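Putative glutaryl-CoA dehydrogenase (Thermus thermophilus, PDB 2EBA) is a putative flavoenzyme of the acyl-CoA dehydrogenase family that holds flavin-adenine dinucleotide and assembles from four chains. Local coordinates at residues A[225-229]-A[230-234]. Numbering follows the deposited sequence.
Sequences SLRLP and KALGL
Leu228 and Ala231 meet across a tight turn, both through backbone and through side chain. Ala231 N donates to Leu228 O over 3.2 Å, a bent bond (136° at the hydrogen). Alongside it, Leu228 CB and Ala231 CB press to 3.3 Å, closer than usual for two carbons. Between them Pro229 and Lys230 form the corner; the chain of Lys230 folds back so that its CD lies 4.2 Å from Pro229 CG, and its NZ makes a weak hydrogen bond to Ala106 O. Leu232 reaches back toward the corner with one methyl, CD1, which sits 3.1 Å from Pro229 O.

A water bridges the turn. This water donates to Leu228 O at 2.7 Å, so Leu228 O is gripped by both a peptide N-H and the water. The same water donates to Ala231 O at 2.6 Å. Arg227 NH1 in turn donates to the water over 2.9 Å. Arg227 runs extended through its first two torsions and then bends at chi3 (72°), which brings NH1 to this water; its NE forms a salt bridge with Glu224 OE1, so the guanidinium is held through two different nitrogens.

Further out, Tyr107, at the end of helix 87-107, touches Leu228, Lys230 and Ala231, while Gln112 lies against Leu228 and Pro229. Backbone hydrogen bonds from Leu228 to Gly186 and from Gly233 to Val184 tie the loop to strand 184-190. With Pro229 at the second position and Lys230 at the third, both in right-handed helical conformation, Leu228 to Ala231 make a type I beta turn, set in the linker from strand 220-223 of the beta domain to helix 235-269 of the C-terminal helical domain in the acyl-CoA dehydrogenase fold.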
ATOM      1  N   SER A 225     -26.331  39.866 -22.197  1.00 27.78           N
ATOM      2  CA  SER A 225     -25.389  39.732 -23.306  1.00 26.89           C
ATOM      3  C   SER A 225     -24.061  39.160 -22.797  1.00 25.92           C
ATOM      4  O   SER A 225     -23.180  38.822 -23.588  1.00 25.44           O
ATOM      5  CB  SER A 225     -25.141  41.095 -23.971  1.00 26.57           C
ATOM      6  OG  SER A 225     -24.251  41.890 -23.205  1.00 27.90           O
ATOM      7  N   LEU A 226     -23.926  39.064 -21.475  1.00 24.83           N
ATOM      8  CA  LEU A 226     -22.713  38.539 -20.852  1.00 23.45           C
ATOM      9  C   LEU A 226     -22.939  37.183 -20.172  1.00 22.53           C
ATOM     10  O   LEU A 226     -22.070  36.650 -19.484  1.00 21.04           O
ATOM     11  CB  LEU A 226     -22.130  39.577 -19.875  1.00 22.67           C
ATOM     12  CG  LEU A 226     -20.761  40.140 -20.297  1.00 20.78           C
ATOM     13  CD1 LEU A 226     -20.688  40.275 -21.802  1.00 20.63           C
ATOM     14  CD2 LEU A 226     -20.515  41.467 -19.619  1.00 20.49           C
ATOM     15  N   ARG A 227     -24.123  36.620 -20.370  1.00 23.07           N
ATOM     16  CA  ARG A 227     -24.412  35.303 -19.835  1.00 24.37           C
ATOM     17  C   ARG A 227     -24.158  34.308 -20.976  1.00 25.22           C
ATOM     18  O   ARG A 227     -24.517  34.566 -22.124  1.00 26.75           O
ATOM     19  CB  ARG A 227     -25.869  35.184 -19.390  1.00 23.54           C
ATOM     20  CG  ARG A 227     -26.200  33.798 -18.850  1.00 22.94           C
ATOM     21  CD  ARG A 227     -27.636  33.679 -18.428  1.00 20.41           C
ATOM     22  NE  ARG A 227     -28.531  33.656 -19.573  1.00 22.17           N
ATOM     23  CZ  ARG A 227     -28.765  32.577 -20.314  1.00 21.73           C
ATOM     24  NH1 ARG A 227     -28.163  31.438 -20.017  1.00 22.48           N
ATOM     25  NH2 ARG A 227     -29.593  32.637 -21.350  1.00 20.00           N
ATOM     26  N   LEU A 228     -23.526  33.184 -20.667  1.00 25.09           N
ATOM     27  CA  LEU A 228     -23.254  32.173 -21.677  1.00 24.18           C
ATOM     28  C   LEU A 228     -24.583  31.530 -22.125  1.00 24.23           C
ATOM     29  O   LEU A 228     -25.205  30.762 -21.380  1.00 22.12           O
ATOM     30  CB  LEU A 228     -22.310  31.124 -21.092  1.00 24.05           C
ATOM     31  CG  LEU A 228     -20.872  31.013 -21.610  1.00 23.30           C
ATOM     32  CD1 LEU A 228     -20.314  32.340 -22.089  1.00 22.11           C
ATOM     33  CD2 LEU A 228     -20.037  30.452 -20.476  1.00 22.69           C
ATOM     34  N   PRO A 229     -25.030  31.840 -23.359  1.00 24.33           N
ATOM     35  CA  PRO A 229     -26.282  31.315 -23.913  1.00 24.99           C
ATOM     36  C   PRO A 229     -26.485  29.808 -23.818  1.00 26.12           C
ATOM     37  O   PRO A 229     -27.465  29.347 -23.227  1.00 25.80           O
ATOM     38  CB  PRO A 229     -26.269  31.829 -25.356  1.00 24.93           C
ATOM     39  CG  PRO A 229     -24.810  32.032 -25.653  1.00 25.06           C
ATOM     40  CD  PRO A 229     -24.308  32.631 -24.374  1.00 24.92           C
ATOM     41  N   LYS A 230     -25.564  29.041 -24.392  1.00 26.59           N
ATOM     42  CA  LYS A 230     -25.670  27.594 -24.353  1.00 26.71           C
ATOM     43  C   LYS A 230     -25.320  26.959 -23.007  1.00 27.25           C
ATOM     44  O   LYS A 230     -25.574  25.777 -22.811  1.00 27.58           O
ATOM     45  CB  LYS A 230     -24.799  26.966 -25.442  1.00 27.64           C
ATOM     46  CG  LYS A 230     -25.344  27.137 -26.855  1.00 27.85           C
ATOM     47  CD  LYS A 230     -24.738  28.332 -27.569  1.00 29.56           C
ATOM     48  CE  LYS A 230     -23.297  28.052 -28.014  1.00 30.70           C
ATOM     49  NZ  LYS A 230     -23.218  26.883 -28.948  1.00 30.49           N
ATOM     50  N   ALA A 231     -24.743  27.724 -22.084  1.00 26.94           N
ATOM     51  CA  ALA A 231     -24.373  27.181 -20.775  1.00 27.70           C
ATOM     52  C   ALA A 231     -25.598  26.858 -19.922  1.00 27.75           C
ATOM     53  O   ALA A 231     -26.164  27.744 -19.280  1.00 29.69           O
ATOM     54  CB  ALA A 231     -23.465  28.167 -20.029  1.00 28.87           C
ATOM     55  N   LEU A 232     -25.994  25.590 -19.899  1.00 26.94           N
ATOM     56  CA  LEU A 232     -27.169  25.165 -19.135  1.00 26.89           C
ATOM     57  C   LEU A 232     -26.912  23.928 -18.293  1.00 25.20           C
ATOM     58  O   LEU A 232     -26.609  22.873 -18.834  1.00 25.18           O
ATOM     59  CB  LEU A 232     -28.336  24.860 -20.084  1.00 30.56           C
ATOM     60  CG  LEU A 232     -29.171  25.954 -20.780  1.00 33.54           C
ATOM     61  CD1 LEU A 232     -28.331  27.191 -21.154  1.00 34.66           C
ATOM     62  CD2 LEU A 232     -29.815  25.328 -22.027  1.00 34.61           C
ATOM     63  N   GLY A 233     -27.049  24.052 -16.973  1.00 24.24           N
ATOM     64  CA  GLY A 233     -26.851  22.909 -16.094  1.00 22.37           C
ATOM     65  C   GLY A 233     -25.441  22.645 -15.593  1.00 22.20           C
ATOM     66  O   GLY A 233     -24.481  23.240 -16.075  1.00 22.64           O
ATOM     67  N   LEU A 234     -25.330  21.749 -14.611  1.00 22.47           N
ATOM     68  CA  LEU A 234     -24.054  21.362 -14.003  1.00 21.55           C
ATOM     69  C   LEU A 234     -23.121  20.846 -15.089  1.00 22.00           C
ATOM     70  O   LEU A 234     -21.902  20.970 -14.994  1.00 21.12           O
ATOM     71  CB  LEU A 234     -24.275  20.245 -12.982  1.00 22.18           C
ATOM     72  CG  LEU A 234     -23.529  20.293 -11.646  1.00 24.06           C
ATOM     73  CD1 LEU A 234     -23.590  18.925 -10.999  1.00 24.62           C
ATOM     74  CD2 LEU A 234     -22.087  20.696 -11.850  1.00 26.15           C
TER
HETATM   75  O   HOH W   1     -25.872  30.240 -18.774  1.00 11.13           O